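PDB 2YIH: Cel44C, which hydrolyses internal beta-1,4-glucan linkages of xyloglucan and cellulose, the part present here being its family 44 glycoside hydrolase module. Local coordinates for residues K206-V209 and D210-S214. The protein carries 8 engineered substitutions. Numbering follows the deposited sequence.
Sequences KELV and DRSVS
E207 and R211 form an i to i+4 salt bridge in which NE of R211 lies 2.8 Å from OE2 of E207, with an N-H...O angle of 158°. The carboxylate offers its anti lone pair, and OE2 sits close to the guanidinium plane at its edge, although the two planar groups are turned 55° apart. R211 NH2 adds a weak bond to the same E207 OE2 at 3.3 Å. H199 NE2 is also hydrogen-bonded to OE2, while E207 OE1 takes the backbone N-H of G204, so the carboxylate is fixed through both oxygens. With an alanine here instead of R211, E207 OE2 would probably lose its charged mate while keeping the bond to H199, and the alkyl chain beside E207 CG would be gone. K206 makes a second i to i+4 bridge, to D210, by a different approach: the two side chains cross at a slant, and the lysine chain bends only at its end, bringing NZ to 2.8 Å from D210 OD2, on the syn lone pair. On the buried side, S212 OG bonds to L208 O at 2.7 Å, its chi1 of -67° turning the hydroxyl back toward that carbonyl. OG approaches above the carbonyl plane, and S212 N binds the same oxygen from the opposite face at 3.0 Å. Packing follows: V209 CG1 meets V213 CG2 at 4.1 Å, and both side chains touch helix 258-273, on Y261 and S269 respectively, while L208 packs on F258 of that helix and on M112. The pattern is that of an amphipathic helix: two i to i+4 ion pairs at adjacent positions round helix 205-222, on its more polar side, and a packed face toward its neighbour among the outer helices of the TIM barrel.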
ATOM      1  N   LYS A 206      -5.866 -11.715  21.492  1.00  9.57           N
ATOM      2  CA  LYS A 206      -7.228 -11.377  21.911  1.00 10.05           C
ATOM      3  C   LYS A 206      -7.351  -9.885  22.176  1.00  9.39           C
ATOM      4  O   LYS A 206      -8.343  -9.262  21.777  1.00  9.54           O
ATOM      5  CB  LYS A 206      -7.651 -12.191  23.144  1.00 10.67           C
ATOM      6  CG  LYS A 206      -9.096 -11.907  23.589  1.00 12.83           C
ATOM      7  CD  LYS A 206      -9.352 -12.517  24.964  0.50 12.66           C
ATOM      8  CE  LYS A 206     -10.843 -12.496  25.319  0.50 13.94           C
ATOM      9  NZ  LYS A 206     -11.339 -11.128  25.593  0.50 14.54           N
ATOM     10  N   GLU A 207      -6.333  -9.305  22.823  1.00  9.30           N
ATOM     11  CA  GLU A 207      -6.312  -7.844  23.032  1.00  9.18           C
ATOM     12  C   GLU A 207      -6.539  -7.087  21.715  1.00  8.93           C
ATOM     13  O   GLU A 207      -7.304  -6.126  21.663  1.00  8.93           O
ATOM     14  CB  GLU A 207      -4.970  -7.394  23.633  1.00  9.20           C
ATOM     15  CG  GLU A 207      -4.898  -5.874  23.777  1.00  9.77           C
ATOM     16  CD  GLU A 207      -3.508  -5.375  24.141  1.00 10.17           C
ATOM     17  OE1 GLU A 207      -2.587  -6.207  24.306  1.00 10.25           O
ATOM     18  OE2 GLU A 207      -3.335  -4.141  24.240  1.00 10.40           O
ATOM     19  N   LEU A 208      -5.776  -7.466  20.700  1.00  8.83           N
ATOM     20  CA  LEU A 208      -5.851  -6.779  19.405  1.00  8.70           C
ATOM     21  C   LEU A 208      -7.268  -6.869  18.835  1.00  9.07           C
ATOM     22  O   LEU A 208      -7.824  -5.866  18.382  1.00  7.95           O
ATOM     23  CB  LEU A 208      -4.831  -7.347  18.442  1.00  9.15           C
ATOM     24  CG  LEU A 208      -4.816  -6.630  17.084  1.00  8.80           C
ATOM     25  CD1 LEU A 208      -4.667  -5.106  17.246  1.00  8.85           C
ATOM     26  CD2 LEU A 208      -3.711  -7.219  16.217  1.00  9.11           C
ATOM     27  N   VAL A 209      -7.853  -8.064  18.862  1.00  9.06           N
ATOM     28  CA  VAL A 209      -9.233  -8.212  18.377  1.00  9.52           C
ATOM     29  C   VAL A 209     -10.208  -7.349  19.182  1.00  9.70           C
ATOM     30  O   VAL A 209     -11.048  -6.659  18.616  1.00  9.37           O
ATOM     31  CB  VAL A 209      -9.685  -9.687  18.368  1.00  9.73           C
ATOM     32  CG1 VAL A 209     -11.235  -9.789  18.172  1.00 10.02           C
ATOM     33  CG2 VAL A 209      -8.948 -10.437  17.271  1.00 10.05           C
ATOM     34  N   ASP A 210     -10.104  -7.384  20.505  1.00  9.79           N
ATOM     35  CA  ASP A 210     -10.985  -6.577  21.343  1.00 10.30           C
ATOM     36  C   ASP A 210     -10.856  -5.069  21.071  1.00  9.46           C
ATOM     37  O   ASP A 210     -11.857  -4.367  20.969  1.00  9.10           O
ATOM     38  CB  ASP A 210     -10.749  -6.872  22.838  1.00 11.67           C
ATOM     39  CG  ASP A 210     -11.241  -8.265  23.257  1.00 14.10           C
ATOM     40  OD1 ASP A 210     -12.028  -8.909  22.524  1.00 15.85           O
ATOM     41  OD2 ASP A 210     -10.808  -8.710  24.340  1.00 15.72           O
ATOM     42  N   ARG A 211      -9.611  -4.575  20.960  1.00  9.45           N
ATOM     43  CA  ARG A 211      -9.400  -3.152  20.678  1.00  8.61           C
ATOM     44  C   ARG A 211      -9.989  -2.790  19.319  1.00  8.35           C
ATOM     45  O   ARG A 211     -10.582  -1.726  19.160  1.00  8.79           O
ATOM     46  CB  ARG A 211      -7.900  -2.841  20.676  1.00  8.96           C
ATOM     47  CG  ARG A 211      -7.319  -2.729  22.079  1.00  9.24           C
ATOM     48  CD  ARG A 211      -5.839  -2.369  22.011  1.00 10.25           C
ATOM     49  NE  ARG A 211      -5.230  -2.351  23.347  1.00 11.06           N
ATOM     50  CZ  ARG A 211      -5.310  -1.318  24.185  1.00 12.11           C
ATOM     51  NH1 ARG A 211      -5.986  -0.225  23.838  1.00 13.01           N
ATOM     52  NH2 ARG A 211      -4.770  -1.394  25.402  1.00 12.68           N
ATOM     53  N   SER A 212      -9.841  -3.703  18.371  1.00  8.32           N
ATOM     54  CA  SER A 212     -10.307  -3.509  16.997  1.00  8.42           C
ATOM     55  C   SER A 212     -11.825  -3.459  16.909  1.00  8.54           C
ATOM     56  O   SER A 212     -12.405  -2.618  16.213  1.00  8.68           O
ATOM     57  CB  SER A 212      -9.789  -4.675  16.124  1.00  8.33           C
ATOM     58  OG  SER A 212      -8.361  -4.616  16.018  1.00  9.46           O
ATOM     59  N   VAL A 213     -12.470  -4.399  17.585  1.00  8.43           N
ATOM     60  CA  VAL A 213     -13.941  -4.422  17.598  1.00  8.76           C
ATOM     61  C   VAL A 213     -14.495  -3.174  18.250  1.00  8.62           C
ATOM     62  O   VAL A 213     -15.397  -2.544  17.707  1.00  8.54           O
ATOM     63  CB  VAL A 213     -14.454  -5.673  18.332  1.00  8.53           C
ATOM     64  CG1 VAL A 213     -15.988  -5.558  18.636  1.00  8.85           C
ATOM     65  CG2 VAL A 213     -14.087  -6.899  17.515  1.00  9.19           C
ATOM     66  N   SER A 214     -13.904  -2.758  19.374  1.00  8.45           N
ATOM     67  CA  SER A 214     -14.377  -1.533  20.040  1.00  8.86           C
ATOM     68  C   SER A 214     -14.226  -0.278  19.161  1.00  8.52           C
ATOM     69  O   SER A 214     -15.132   0.552  19.088  1.00  8.27           O
ATOM     70  CB  SER A 214     -13.647  -1.319  21.377  1.00  9.60           C
ATOM     71  OG  SER A 214     -14.115  -0.124  21.990  1.00 11.27           O
TER